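Local coordinates for protein aldehyde dehydrogenase (Anabaena variabilis, PDB 4H7N) that probably oxidises aldehydes to carboxylic acids with NAD+ as a member of the aldehyde dehydrogenase family, at residues A[69-77]-A[165-174]; A[155-163]-A[185-196]. One frame throughout, in Å; residues are numbered along the deposited sequence.

Contact 1. Residues A[69-77]-A[165-174]; sequences QLTEALVND and APRFVAPLLM
The Arg167 guanidinium carries the Asn76 amide over one face, with ND2 3.2 Å above the plane and off-centre, while Asp77 meets its edge. The motif is a nearly antiparallel helix pair: the axes of 69-77 and 169-174 make 156° and approach to 8.6 Å. The amide plane lies 25° from that of the guanidinium, and Asp19 takes up Asn76 ND2 and pairs with Arg167 NH2. The Phe168 ring likewise presents an edge to Asp77 OD2; Val169 CG2, from the same segment, sits over one ring face near its margin. Ala73 sits where the chains are close, its CB 3.6 Å from Arg167 O, and Pro171 CG packs 4.0 Å from Ala73 CB. Farther along, Leu70 crosses Pro171 at about a right angle, and its CD1 also reaches Leu172. At the other end of the pairing, the Asp77 carboxylate ties helix 67-78 to the turn 166-169. Arg167, with CG anti to the carbonyl carbon and the chain extended from CG to NE, slides past Asp77 in the opposite direction. Asp77 OD2 accepts from Phe168 N at 2.8 Å. Asp77 OD1 accepts twice: its syn lone pair takes Arg167 N, and its anti side takes Arg167 NH1 at 2.8 Å, in a salt bridge lying 4° from the guanidinium plane.

Contact 2. Residues A[155-163]-A[185-196]; sequences CAVVVKPSE and VLIFVEGGGETG
Lys160 leaves the strand with CG anti to its backbone N (chi1 -164°), then bends at chi2, chi3 and chi4, which curls the chain past Val189 and brings NZ to Gly191 O at 2.8 Å. The amine also donates to Pro161 O at 3.0 Å; it lies 47° out of the carbonyl plane of Gly191 and is similarly raised above that of Pro161. On the way, Lys160 CD passes 3.6 Å from Gly196 N and touches the Thr195 methyl. Glu163 holds CG between its backbone N and carbonyl carbon and bends again at chi2, placing OE1 3.2 Å from Gly192 CA. Gly191 takes a backbone conformation open chiefly to glycine, and Gly192 is the N-cap of the helix that follows. Gly191, Gly193 and Gly196 match a GxGxxG pattern between strand and helix, consistent with the NAD-binding domain of the family.

Before this loop, in chain order, strands 156-161 and 186-188 run parallel, their axes 20° apart. Four backbone bonds alternate between the chains, from Val157 N to Val185 O through to Val189 N to Val159 O, the latter at 2.9 Å. Val158 CG1 meets Val189 CG2 at 3.8 Å on the face shared with Ile187. Val159 lies alongside Phe188 on the opposite face, its CG2 also 3.9 Å from Leu186 CD1.

This is the parallel pairing of a beta-alpha-beta unit: helix 169-176 connects the strands and covers Phe188, helix 147-153 packs on Val157 and Val159, helix 27-46 covers Ile187, and Val130 and Val132 of strand 118-134 continue the sheet beyond 156-161.

In the fold
Both contacts are largely buried, and they share the beta-alpha-beta unit of strand 156-161, helix 169-176 and strand 186-188. Contact 2 joins its two strands within the sheet; contact 1 packs helix 67-78 against the turn before its helix and that helix itself. Their centres are 15 Å apart, yet they touch: Val169 CG1 lies 3.6 Å from Phe188 CG, and the Phe168 ring packs on Pro161. The chemistry follows the position. Contact 2 rests on regular backbone bonding between strands, with one lysine tied to the glycine-rich loop, whereas contact 1 relies on side-chain packing and a carboxylate, with the exposed selenomethionine Met174 at its margin, against Gln69.

Contact 1. Residues A[69-77]-A[165-174]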
ATOM      1  N   GLN A  69      36.658   3.492   9.852  1.00 31.18           N
ATOM      2  CA  GLN A  69      36.620   2.549   8.741  1.00 30.54           C
ATOM      3  C   GLN A  69      35.334   2.747   7.933  1.00 29.01           C
ATOM      4  O   GLN A  69      35.343   2.586   6.730  1.00 27.94           O
ATOM      5  CB  GLN A  69      36.638   1.127   9.267  1.00 32.62           C
ATOM      6  CG  GLN A  69      38.029   0.624   9.652  1.00 35.03           C
ATOM      7  CD  GLN A  69      38.520   1.262  10.927  1.00 37.99           C
ATOM      8  OE1 GLN A  69      37.768   1.439  11.884  1.00 39.31           O
ATOM      9  NE2 GLN A  69      39.771   1.622  10.948  1.00 41.93           N
ATOM     10  N   LEU A  70      34.230   3.102   8.599  1.00 27.02           N
ATOM     11  CA  LEU A  70      33.000   3.395   7.867  1.00 26.47           C
ATOM     12  C   LEU A  70      33.176   4.668   7.023  1.00 24.97           C
ATOM     13  O   LEU A  70      32.852   4.697   5.833  1.00 23.77           O
ATOM     14  CB  LEU A  70      31.808   3.487   8.816  1.00 25.67           C
ATOM     15  CG  LEU A  70      30.454   3.833   8.155  1.00 24.82           C
ATOM     16  CD1 LEU A  70      30.023   2.784   7.134  1.00 24.08           C
ATOM     17  CD2 LEU A  70      29.360   3.963   9.194  1.00 25.15           C
ATOM     18  N   THR A  71      33.760   5.698   7.639  1.00 25.35           N
ATOM     19  CA  THR A  71      33.986   6.963   6.991  1.00 25.31           C
ATOM     20  C   THR A  71      34.904   6.728   5.756  1.00 25.73           C
ATOM     21  O   THR A  71      34.640   7.216   4.667  1.00 23.64           O
ATOM     22  CB  THR A  71      34.715   7.935   7.933  1.00 27.89           C
ATOM     23  OG1 THR A  71      33.920   8.199   9.082  1.00 28.55           O
ATOM     24  CG2 THR A  71      35.005   9.218   7.233  1.00 28.50           C
ATOM     25  N   GLU A  72      35.951   5.942   5.944  1.00 26.10           N
ATOM     26  CA  GLU A  72      36.915   5.727   4.860  1.00 29.06           C
ATOM     27  C   GLU A  72      36.249   4.997   3.648  1.00 28.24           C
ATOM     28  O   GLU A  72      36.494   5.292   2.449  1.00 26.94           O
ATOM     29  CB  GLU A  72      38.139   4.980   5.416  1.00 32.33           C
ATOM     30  CG  GLU A  72      39.008   4.270   4.413  1.00 35.83           C
ATOM     31  CD  GLU A  72      40.063   3.411   5.120  1.00 40.81           C
ATOM     32  OE1 GLU A  72      39.719   2.501   5.933  1.00 46.53           O
ATOM     33  OE2 GLU A  72      41.231   3.668   4.884  1.00 41.55           O
ATOM     34  N   ALA A  73      35.438   4.005   3.948  1.00 26.58           N
ATOM     35  CA  ALA A  73      34.788   3.285   2.866  1.00 26.61           C
ATOM     36  C   ALA A  73      33.764   4.169   2.147  1.00 26.16           C
ATOM     37  O   ALA A  73      33.638   4.097   0.939  1.00 25.58           O
ATOM     38  CB  ALA A  73      34.143   2.011   3.365  1.00 26.19           C
ATOM     39  N   LEU A  74      33.070   5.019   2.893  1.00 26.30           N
ATOM     40  CA  LEU A  74      32.033   5.866   2.293  1.00 27.35           C
ATOM     41  C   LEU A  74      32.675   7.051   1.522  1.00 25.81           C
ATOM     42  O   LEU A  74      32.195   7.448   0.469  1.00 27.66           O
ATOM     43  CB  LEU A  74      31.018   6.248   3.364  1.00 25.99           C
ATOM     44  CG  LEU A  74      29.725   6.883   2.903  1.00 29.42           C
ATOM     45  CD1 LEU A  74      28.961   6.004   1.920  1.00 27.65           C
ATOM     46  CD2 LEU A  74      28.868   7.155   4.145  1.00 29.96           C
ATOM     47  N   VAL A  75      33.776   7.589   2.004  1.00 26.18           N
ATOM     48  CA  VAL A  75      34.580   8.543   1.196  1.00 26.58           C
ATOM     49  C   VAL A  75      34.994   7.874  -0.152  1.00 27.69           C
ATOM     50  O   VAL A  75      34.886   8.467  -1.215  1.00 26.06           O
ATOM     51  CB  VAL A  75      35.847   8.985   1.925  1.00 28.19           C
ATOM     52  CG1 VAL A  75      36.858   9.645   0.993  1.00 28.69           C
ATOM     53  CG2 VAL A  75      35.516   9.913   3.066  1.00 29.30           C
ATOM     54  N   ASN A  76      35.493   6.652  -0.070  1.00 28.47           N
ATOM     55  CA  ASN A  76      35.893   5.911  -1.257  1.00 30.70           C
ATOM     56  C   ASN A  76      34.696   5.747  -2.215  1.00 28.37           C
ATOM     57  O   ASN A  76      34.863   5.905  -3.441  1.00 27.78           O
ATOM     58  CB  ASN A  76      36.448   4.547  -0.831  1.00 35.62           C
ATOM     59  CG  ASN A  76      37.342   3.871  -1.871  1.00 42.39           C
ATOM     60  OD1 ASN A  76      38.132   2.962  -1.513  1.00 48.49           O
ATOM     61  ND2 ASN A  76      37.215   4.246  -3.154  1.00 42.77           N
ATOM     62  N   ASP A  77      33.516   5.426  -1.681  1.00 24.68           N
ATOM     63  CA  ASP A  77      32.320   5.237  -2.528  1.00 24.62           C
ATOM     64  C   ASP A  77      31.865   6.529  -3.199  1.00 23.43           C
ATOM     65  O   ASP A  77      31.380   6.508  -4.313  1.00 24.02           O
ATOM     66  CB  ASP A  77      31.106   4.709  -1.727  1.00 25.52           C
ATOM     67  CG  ASP A  77      31.090   3.186  -1.506  1.00 28.47           C
ATOM     68  OD1 ASP A  77      31.506   2.380  -2.391  1.00 28.39           O
ATOM     69  OD2 ASP A  77      30.552   2.759  -0.439  1.00 30.48           O
ATOM     70  N   ALA A 165      28.242   1.859  -5.792  1.00 26.81           N
ATOM     71  CA  ALA A 165      28.785   2.353  -4.506  1.00 27.69           C
ATOM     72  C   ALA A 165      28.559   1.345  -3.368  1.00 27.09           C
ATOM     73  O   ALA A 165      27.678   1.533  -2.525  1.00 26.47           O
ATOM     74  CB  ALA A 165      28.117   3.659  -4.166  1.00 28.20           C
ATOM     75  N   PRO A 166      29.297   0.232  -3.372  1.00 25.68           N
ATOM     76  CA  PRO A 166      29.025  -0.888  -2.488  1.00 24.39           C
ATOM     77  C   PRO A 166      30.005  -1.011  -1.327  1.00 24.17           C
ATOM     78  O   PRO A 166      29.831  -1.866  -0.466  1.00 26.06           O
ATOM     79  CB  PRO A 166      29.187  -2.083  -3.432  1.00 25.40           C
ATOM     80  CG  PRO A 166      30.360  -1.640  -4.255  1.00 27.27           C
ATOM     81  CD  PRO A 166      30.227  -0.140  -4.444  1.00 27.08           C
ATOM     82  N   ARG A 167      31.041  -0.199  -1.298  1.00 23.93           N
ATOM     83  CA  ARG A 167      32.163  -0.464  -0.360  1.00 24.79           C
ATOM     84  C   ARG A 167      31.823  -0.234   1.116  1.00 24.93           C
ATOM     85  O   ARG A 167      32.408  -0.867   1.989  1.00 24.33           O
ATOM     86  CB  ARG A 167      33.373   0.382  -0.697  1.00 26.19           C
ATOM     87  CG  ARG A 167      33.823   0.322  -2.138  1.00 26.56           C
ATOM     88  CD  ARG A 167      34.931   1.337  -2.296  1.00 27.37           C
ATOM     89  NE  ARG A 167      35.360   1.503  -3.666  1.00 27.93           N
ATOM     90  CZ  ARG A 167      34.654   2.092  -4.641  1.00 26.47           C
ATOM     91  NH1 ARG A 167      33.419   2.525  -4.456  1.00 26.20           N
ATOM     92  NH2 ARG A 167      35.207   2.267  -5.824  1.00 27.92           N
ATOM     93  N   PHE A 168      30.806   0.595   1.382  1.00 25.42           N
ATOM     94  CA  PHE A 168      30.424   0.932   2.761  1.00 25.28           C
ATOM     95  C   PHE A 168      29.900  -0.268   3.512  1.00 24.82           C
ATOM     96  O   PHE A 168      29.876  -0.242   4.724  1.00 25.68           O
ATOM     97  CB  PHE A 168      29.381   2.036   2.795  1.00 24.85           C
ATOM     98  CG  PHE A 168      28.019   1.580   2.343  1.00 24.18           C
ATOM     99  CD1 PHE A 168      27.704   1.493   1.004  1.00 23.61           C
ATOM    100  CD2 PHE A 168      27.062   1.216   3.273  1.00 24.00           C
ATOM    101  CE1 PHE A 168      26.451   1.077   0.598  1.00 23.48           C
ATOM    102  CE2 PHE A 168      25.792   0.789   2.876  1.00 23.47           C
ATOM    103  CZ  PHE A 168      25.486   0.733   1.534  1.00 23.14           C
ATOM    104  N   VAL A 169      29.480  -1.304   2.795  1.00 25.09           N
ATOM    105  CA  VAL A 169      28.982  -2.524   3.380  1.00 25.06           C
ATOM    106  C   VAL A 169      30.050  -3.257   4.229  1.00 26.67           C
ATOM    107  O   VAL A 169      29.743  -3.785   5.320  1.00 26.09           O
ATOM    108  CB  VAL A 169      28.379  -3.452   2.290  1.00 25.73           C
ATOM    109  CG1 VAL A 169      28.004  -4.790   2.873  1.00 27.11           C
ATOM    110  CG2 VAL A 169      27.085  -2.834   1.749  1.00 25.63           C
ATOM    111  N   ALA A 170      31.294  -3.243   3.800  1.00 25.98           N
ATOM    112  CA  ALA A 170      32.317  -4.086   4.465  1.00 26.44           C
ATOM    113  C   ALA A 170      32.451  -3.704   5.957  1.00 27.92           C
ATOM    114  O   ALA A 170      32.392  -4.559   6.806  1.00 28.61           O
ATOM    115  CB  ALA A 170      33.655  -3.997   3.747  1.00 27.55           C
ATOM    116  N   PRO A 171      32.535  -2.416   6.288  1.00 28.37           N
ATOM    117  CA  PRO A 171      32.590  -2.113   7.732  1.00 29.03           C
ATOM    118  C   PRO A 171      31.258  -2.364   8.479  1.00 27.96           C
ATOM    119  O   PRO A 171      31.287  -2.819   9.627  1.00 28.36           O
ATOM    120  CB  PRO A 171      33.080  -0.673   7.781  1.00 29.54           C
ATOM    121  CG  PRO A 171      32.807  -0.113   6.443  1.00 31.21           C
ATOM    122  CD  PRO A 171      32.911  -1.263   5.466  1.00 30.24           C
ATOM    123  N   LEU A 172      30.108  -2.180   7.828  1.00 26.84           N
ATOM    124  CA  LEU A 172      28.854  -2.507   8.471  1.00 27.22           C
ATOM    125  C   LEU A 172      28.799  -3.994   8.830  1.00 28.62           C
ATOM    126  O   LEU A 172      28.363  -4.364   9.933  1.00 27.75           O
ATOM    127  CB  LEU A 172      27.658  -2.177   7.595  1.00 25.14           C
ATOM    128  CG  LEU A 172      27.365  -0.703   7.358  1.00 25.91           C
ATOM    129  CD1 LEU A 172      26.055  -0.542   6.597  1.00 25.53           C
ATOM    130  CD2 LEU A 172      27.297   0.101   8.682  1.00 25.98           C
ATOM    131  N   LEU A 173      29.215  -4.824   7.873  1.00 28.56           N
ATOM    132  CA  LEU A 173      29.195  -6.263   8.008  1.00 31.33           C
ATOM    133  C   LEU A 173      30.145  -6.720   9.116  1.00 31.05           C
ATOM    134  O   LEU A 173      29.830  -7.591   9.951  1.00 31.88           O
ATOM    135  CB  LEU A 173      29.492  -6.904   6.639  1.00 32.98           C
ATOM    136  CG  LEU A 173      29.640  -8.412   6.559  1.00 35.70           C
ATOM    137  CD1 LEU A 173      28.371  -9.081   7.057  1.00 35.77           C
ATOM    138  CD2 LEU A 173      30.019  -8.873   5.152  1.00 36.22           C
HETATM  139  N   MSE A 174      31.304  -6.104   9.173  1.00 31.08           N
HETATM  140  CA  MSE A 174      32.238  -6.416  10.223  1.00 32.05           C
HETATM  141  C   MSE A 174      31.629  -6.094  11.576  1.00 31.92           C
HETATM  142  O   MSE A 174      31.842  -6.822  12.550  1.00 33.01           O
HETATM  143  CB  MSE A 174      33.537  -5.655   9.969  1.00 33.05           C
HETATM  144  CG  MSE A 174      34.447  -5.584  11.181  1.00 36.58           C
HETATM  145 SE   MSE A 174      36.238  -4.841  10.738  0.80 38.45          SE
HETATM  146  CE  MSE A 174      35.812  -2.981  10.208  1.00 39.06           C
TER
HETATM  147  O   HOH W   1      37.948   0.315  -2.950  1.00 36.59           O
HETATM  148  O   HOH W   2      31.711   4.441  -5.964  1.00 27.02           O

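Contact 2. Residues A[155-163]-A[185-196]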
ATOM      1  N   CYS A 155      11.055  -8.021  11.100  1.00 24.52           N
ATOM      2  CA  CYS A 155      11.387  -8.594   9.808  1.00 23.49           C
ATOM      3  C   CYS A 155      12.861  -8.938   9.730  1.00 23.99           C
ATOM      4  O   CYS A 155      13.678  -8.266  10.298  1.00 25.08           O
ATOM      5  CB  CYS A 155      11.154  -7.553   8.713  1.00 23.67           C
ATOM      6  SG  CYS A 155       9.512  -6.748   8.660  1.00 23.96           S
ATOM      7  N   ALA A 156      13.198  -9.948   8.940  1.00 24.38           N
ATOM      8  CA  ALA A 156      14.529 -10.053   8.367  1.00 23.57           C
ATOM      9  C   ALA A 156      14.596  -9.247   7.066  1.00 23.89           C
ATOM     10  O   ALA A 156      13.561  -8.998   6.384  1.00 22.70           O
ATOM     11  CB  ALA A 156      14.888 -11.508   8.112  1.00 25.10           C
ATOM     12  N   VAL A 157      15.796  -8.741   6.758  1.00 23.12           N
ATOM     13  CA  VAL A 157      15.938  -7.825   5.660  1.00 22.18           C
ATOM     14  C   VAL A 157      17.162  -8.223   4.837  1.00 22.94           C
ATOM     15  O   VAL A 157      18.256  -8.437   5.414  1.00 22.97           O
ATOM     16  CB  VAL A 157      16.123  -6.381   6.147  1.00 22.76           C
ATOM     17  CG1 VAL A 157      16.190  -5.439   4.962  1.00 23.66           C
ATOM     18  CG2 VAL A 157      15.031  -5.958   7.121  1.00 23.08           C
ATOM     19  N   VAL A 158      16.972  -8.365   3.527  1.00 22.54           N
ATOM     20  CA  VAL A 158      18.091  -8.517   2.562  1.00 22.82           C
ATOM     21  C   VAL A 158      18.316  -7.202   1.829  1.00 21.18           C
ATOM     22  O   VAL A 158      17.418  -6.682   1.190  1.00 21.02           O
ATOM     23  CB  VAL A 158      17.819  -9.618   1.521  1.00 24.77           C
ATOM     24  CG1 VAL A 158      19.032  -9.808   0.638  1.00 25.54           C
ATOM     25  CG2 VAL A 158      17.594 -10.924   2.211  1.00 28.34           C
ATOM     26  N   VAL A 159      19.490  -6.632   1.971  1.00 20.83           N
ATOM     27  CA  VAL A 159      19.800  -5.368   1.416  1.00 22.07           C
ATOM     28  C   VAL A 159      20.783  -5.529   0.257  1.00 21.73           C
ATOM     29  O   VAL A 159      21.844  -6.116   0.437  1.00 22.40           O
ATOM     30  CB  VAL A 159      20.478  -4.445   2.492  1.00 23.07           C
ATOM     31  CG1 VAL A 159      20.855  -3.071   1.919  1.00 22.81           C
ATOM     32  CG2 VAL A 159      19.581  -4.305   3.684  1.00 23.33           C
ATOM     33  N   LYS A 160      20.420  -4.977  -0.891  1.00 20.60           N
ATOM     34  CA  LYS A 160      21.227  -4.983  -2.116  1.00 23.45           C
ATOM     35  C   LYS A 160      21.510  -3.548  -2.542  1.00 22.72           C
ATOM     36  O   LYS A 160      20.730  -2.922  -3.267  1.00 22.33           O
ATOM     37  CB  LYS A 160      20.553  -5.761  -3.304  1.00 23.64           C
ATOM     38  CG  LYS A 160      21.640  -6.043  -4.341  1.00 26.23           C
ATOM     39  CD  LYS A 160      21.272  -5.955  -5.799  1.00 27.21           C
ATOM     40  CE  LYS A 160      20.761  -4.601  -6.229  1.00 25.54           C
ATOM     41  NZ  LYS A 160      21.871  -3.802  -6.673  1.00 27.08           N
ATOM     42  N   PRO A 161      22.608  -2.999  -2.063  1.00 22.95           N
ATOM     43  CA  PRO A 161      23.002  -1.660  -2.522  1.00 24.42           C
ATOM     44  C   PRO A 161      23.480  -1.667  -3.973  1.00 24.35           C
ATOM     45  O   PRO A 161      23.696  -2.715  -4.526  1.00 24.29           O
ATOM     46  CB  PRO A 161      24.124  -1.246  -1.555  1.00 24.39           C
ATOM     47  CG  PRO A 161      24.233  -2.342  -0.547  1.00 26.00           C
ATOM     48  CD  PRO A 161      23.609  -3.579  -1.150  1.00 25.41           C
ATOM     49  N   SER A 162      23.552  -0.499  -4.584  1.00 25.81           N
ATOM     50  CA  SER A 162      23.979  -0.340  -5.976  1.00 26.55           C
ATOM     51  C   SER A 162      25.402  -0.774  -6.077  1.00 26.85           C
ATOM     52  O   SER A 162      26.219  -0.456  -5.222  1.00 25.96           O
ATOM     53  CB  SER A 162      23.928   1.143  -6.402  1.00 27.17           C
ATOM     54  OG  SER A 162      24.542   1.378  -7.685  1.00 26.44           O
ATOM     55  N   GLU A 163      25.671  -1.487  -7.156  1.00 27.81           N
ATOM     56  CA  GLU A 163      26.987  -1.870  -7.559  1.00 28.45           C
ATOM     57  C   GLU A 163      27.900  -0.686  -7.832  1.00 27.24           C
ATOM     58  O   GLU A 163      29.125  -0.843  -7.827  1.00 25.48           O
ATOM     59  CB  GLU A 163      26.901  -2.766  -8.809  1.00 30.85           C
ATOM     60  CG  GLU A 163      26.582  -2.063 -10.117  1.00 33.50           C
ATOM     61  CD  GLU A 163      25.114  -1.735 -10.377  1.00 35.76           C
ATOM     62  OE1 GLU A 163      24.197  -1.879  -9.520  1.00 36.80           O
ATOM     63  OE2 GLU A 163      24.883  -1.237 -11.482  1.00 41.99           O
ATOM     64  N   VAL A 185      19.759 -12.217  10.402  1.00 29.72           N
ATOM     65  CA  VAL A 185      18.545 -11.592   9.858  1.00 29.09           C
ATOM     66  C   VAL A 185      18.721 -10.314   9.064  1.00 28.65           C
ATOM     67  O   VAL A 185      17.748  -9.855   8.445  1.00 26.41           O
ATOM     68  CB  VAL A 185      17.429 -11.346  10.919  1.00 30.77           C
ATOM     69  CG1 VAL A 185      16.963 -12.673  11.499  1.00 31.26           C
ATOM     70  CG2 VAL A 185      17.855 -10.368  11.990  1.00 29.97           C
ATOM     71  N   LEU A 186      19.915  -9.720   9.107  1.00 26.98           N
ATOM     72  CA  LEU A 186      20.270  -8.618   8.254  1.00 25.82           C
ATOM     73  C   LEU A 186      21.334  -9.171   7.346  1.00 27.87           C
ATOM     74  O   LEU A 186      22.441  -9.521   7.806  1.00 27.18           O
ATOM     75  CB  LEU A 186      20.842  -7.477   9.065  1.00 25.58           C
ATOM     76  CG  LEU A 186      21.405  -6.346   8.242  1.00 24.89           C
ATOM     77  CD1 LEU A 186      20.429  -5.814   7.218  1.00 24.75           C
ATOM     78  CD2 LEU A 186      21.840  -5.215   9.158  1.00 25.17           C
ATOM     79  N   ILE A 187      20.978  -9.329   6.082  1.00 26.88           N
ATOM     80  CA  ILE A 187      21.828  -9.950   5.106  1.00 27.62           C
ATOM     81  C   ILE A 187      22.160  -8.925   4.028  1.00 27.82           C
ATOM     82  O   ILE A 187      21.241  -8.331   3.425  1.00 27.29           O
ATOM     83  CB  ILE A 187      21.068 -11.110   4.418  1.00 30.09           C
ATOM     84  CG1 ILE A 187      20.546 -12.106   5.441  1.00 31.57           C
ATOM     85  CG2 ILE A 187      21.983 -11.833   3.458  1.00 32.13           C
ATOM     86  CD1 ILE A 187      21.602 -12.692   6.349  1.00 33.67           C
ATOM     87  N   PHE A 188      23.439  -8.702   3.770  1.00 25.65           N
ATOM     88  CA  PHE A 188      23.854  -7.808   2.684  1.00 26.82           C
ATOM     89  C   PHE A 188      24.263  -8.653   1.462  1.00 27.81           C
ATOM     90  O   PHE A 188      25.009  -9.614   1.628  1.00 26.85           O
ATOM     91  CB  PHE A 188      25.074  -7.011   3.083  1.00 27.59           C
ATOM     92  CG  PHE A 188      24.781  -5.975   4.099  1.00 27.83           C
ATOM     93  CD1 PHE A 188      24.238  -4.778   3.720  1.00 27.57           C
ATOM     94  CD2 PHE A 188      25.025  -6.210   5.427  1.00 29.34           C
ATOM     95  CE1 PHE A 188      23.963  -3.809   4.651  1.00 27.56           C
ATOM     96  CE2 PHE A 188      24.752  -5.237   6.384  1.00 28.92           C
ATOM     97  CZ  PHE A 188      24.216  -4.046   5.979  1.00 28.42           C
ATOM     98  N   VAL A 189      23.751  -8.317   0.292  1.00 26.63           N
ATOM     99  CA  VAL A 189      24.130  -8.992  -0.941  1.00 28.75           C
ATOM    100  C   VAL A 189      24.595  -7.945  -1.936  1.00 28.86           C
ATOM    101  O   VAL A 189      24.145  -6.820  -1.930  1.00 28.66           O
ATOM    102  CB  VAL A 189      23.017  -9.863  -1.536  1.00 31.53           C
ATOM    103  CG1 VAL A 189      22.609 -10.960  -0.547  1.00 34.13           C
ATOM    104  CG2 VAL A 189      21.806  -9.062  -1.873  1.00 32.43           C
ATOM    105  N   GLU A 190      25.509  -8.334  -2.791  1.00 29.39           N
ATOM    106  CA  GLU A 190      26.125  -7.419  -3.764  1.00 33.16           C
ATOM    107  C   GLU A 190      25.622  -7.744  -5.149  1.00 32.32           C
ATOM    108  O   GLU A 190      25.364  -8.924  -5.463  1.00 33.80           O
ATOM    109  CB  GLU A 190      27.636  -7.635  -3.762  1.00 37.54           C
ATOM    110  CG  GLU A 190      28.330  -7.072  -2.541  1.00 46.31           C
ATOM    111  CD  GLU A 190      29.750  -7.639  -2.346  1.00 58.43           C
ATOM    112  OE1 GLU A 190      30.159  -8.627  -3.071  1.00 54.40           O
ATOM    113  OE2 GLU A 190      30.458  -7.068  -1.459  1.00 66.36           O
ATOM    114  N   GLY A 191      25.525  -6.738  -6.003  1.00 31.15           N
ATOM    115  CA  GLY A 191      25.212  -7.018  -7.375  1.00 32.08           C
ATOM    116  C   GLY A 191      24.609  -5.847  -8.050  1.00 31.12           C
ATOM    117  O   GLY A 191      24.353  -4.837  -7.407  1.00 28.54           O
ATOM    118  N   GLY A 192      24.384  -5.996  -9.357  1.00 31.68           N
ATOM    119  CA  GLY A 192      23.708  -4.962 -10.126  1.00 31.09           C
ATOM    120  C   GLY A 192      22.239  -5.217 -10.246  1.00 31.06           C
ATOM    121  O   GLY A 192      21.654  -5.926  -9.451  1.00 29.70           O
ATOM    122  N   GLY A 193      21.644  -4.648 -11.288  1.00 31.43           N
ATOM    123  CA  GLY A 193      20.227  -4.706 -11.500  1.00 33.10           C
ATOM    124  C   GLY A 193      19.675  -6.109 -11.585  1.00 34.16           C
ATOM    125  O   GLY A 193      18.579  -6.367 -11.096  1.00 34.37           O
ATOM    126  N   GLU A 194      20.415  -7.023 -12.200  1.00 35.69           N
ATOM    127  CA  GLU A 194      19.960  -8.397 -12.343  1.00 38.50           C
ATOM    128  C   GLU A 194      19.834  -9.061 -10.984  1.00 34.36           C
ATOM    129  O   GLU A 194      18.915  -9.799 -10.765  1.00 32.38           O
ATOM    130  CB  GLU A 194      20.900  -9.228 -13.213  1.00 42.69           C
ATOM    131  CG  GLU A 194      20.460 -10.704 -13.373  1.00 51.89           C
ATOM    132  CD  GLU A 194      19.138 -10.918 -14.151  1.00 58.40           C
ATOM    133  OE1 GLU A 194      18.521  -9.943 -14.651  1.00 66.20           O
ATOM    134  OE2 GLU A 194      18.706 -12.084 -14.294  1.00 60.37           O
ATOM    135  N   THR A 195      20.766  -8.804 -10.076  1.00 32.59           N
ATOM    136  CA  THR A 195      20.643  -9.382  -8.734  1.00 30.71           C
ATOM    137  C   THR A 195      19.428  -8.830  -7.999  1.00 28.83           C
ATOM    138  O   THR A 195      18.750  -9.542  -7.268  1.00 28.70           O
ATOM    139  CB  THR A 195      21.904  -9.106  -7.944  1.00 30.18           C
ATOM    140  OG1 THR A 195      22.986  -9.682  -8.636  1.00 30.04           O
ATOM    141  CG2 THR A 195      21.814  -9.704  -6.543  1.00 28.48           C
ATOM    142  N   GLY A 196      19.165  -7.549  -8.198  1.00 29.34           N
ATOM    143  CA  GLY A 196      17.960  -6.916  -7.658  1.00 29.23           C
ATOM    144  C   GLY A 196      16.686  -7.565  -8.169  1.00 30.66           C
ATOM    145  O   GLY A 196      15.748  -7.889  -7.391  1.00 27.57           O
TER
HETATM  146  O   HOH W   3      26.102  -4.184  -4.711  1.00 28.34           O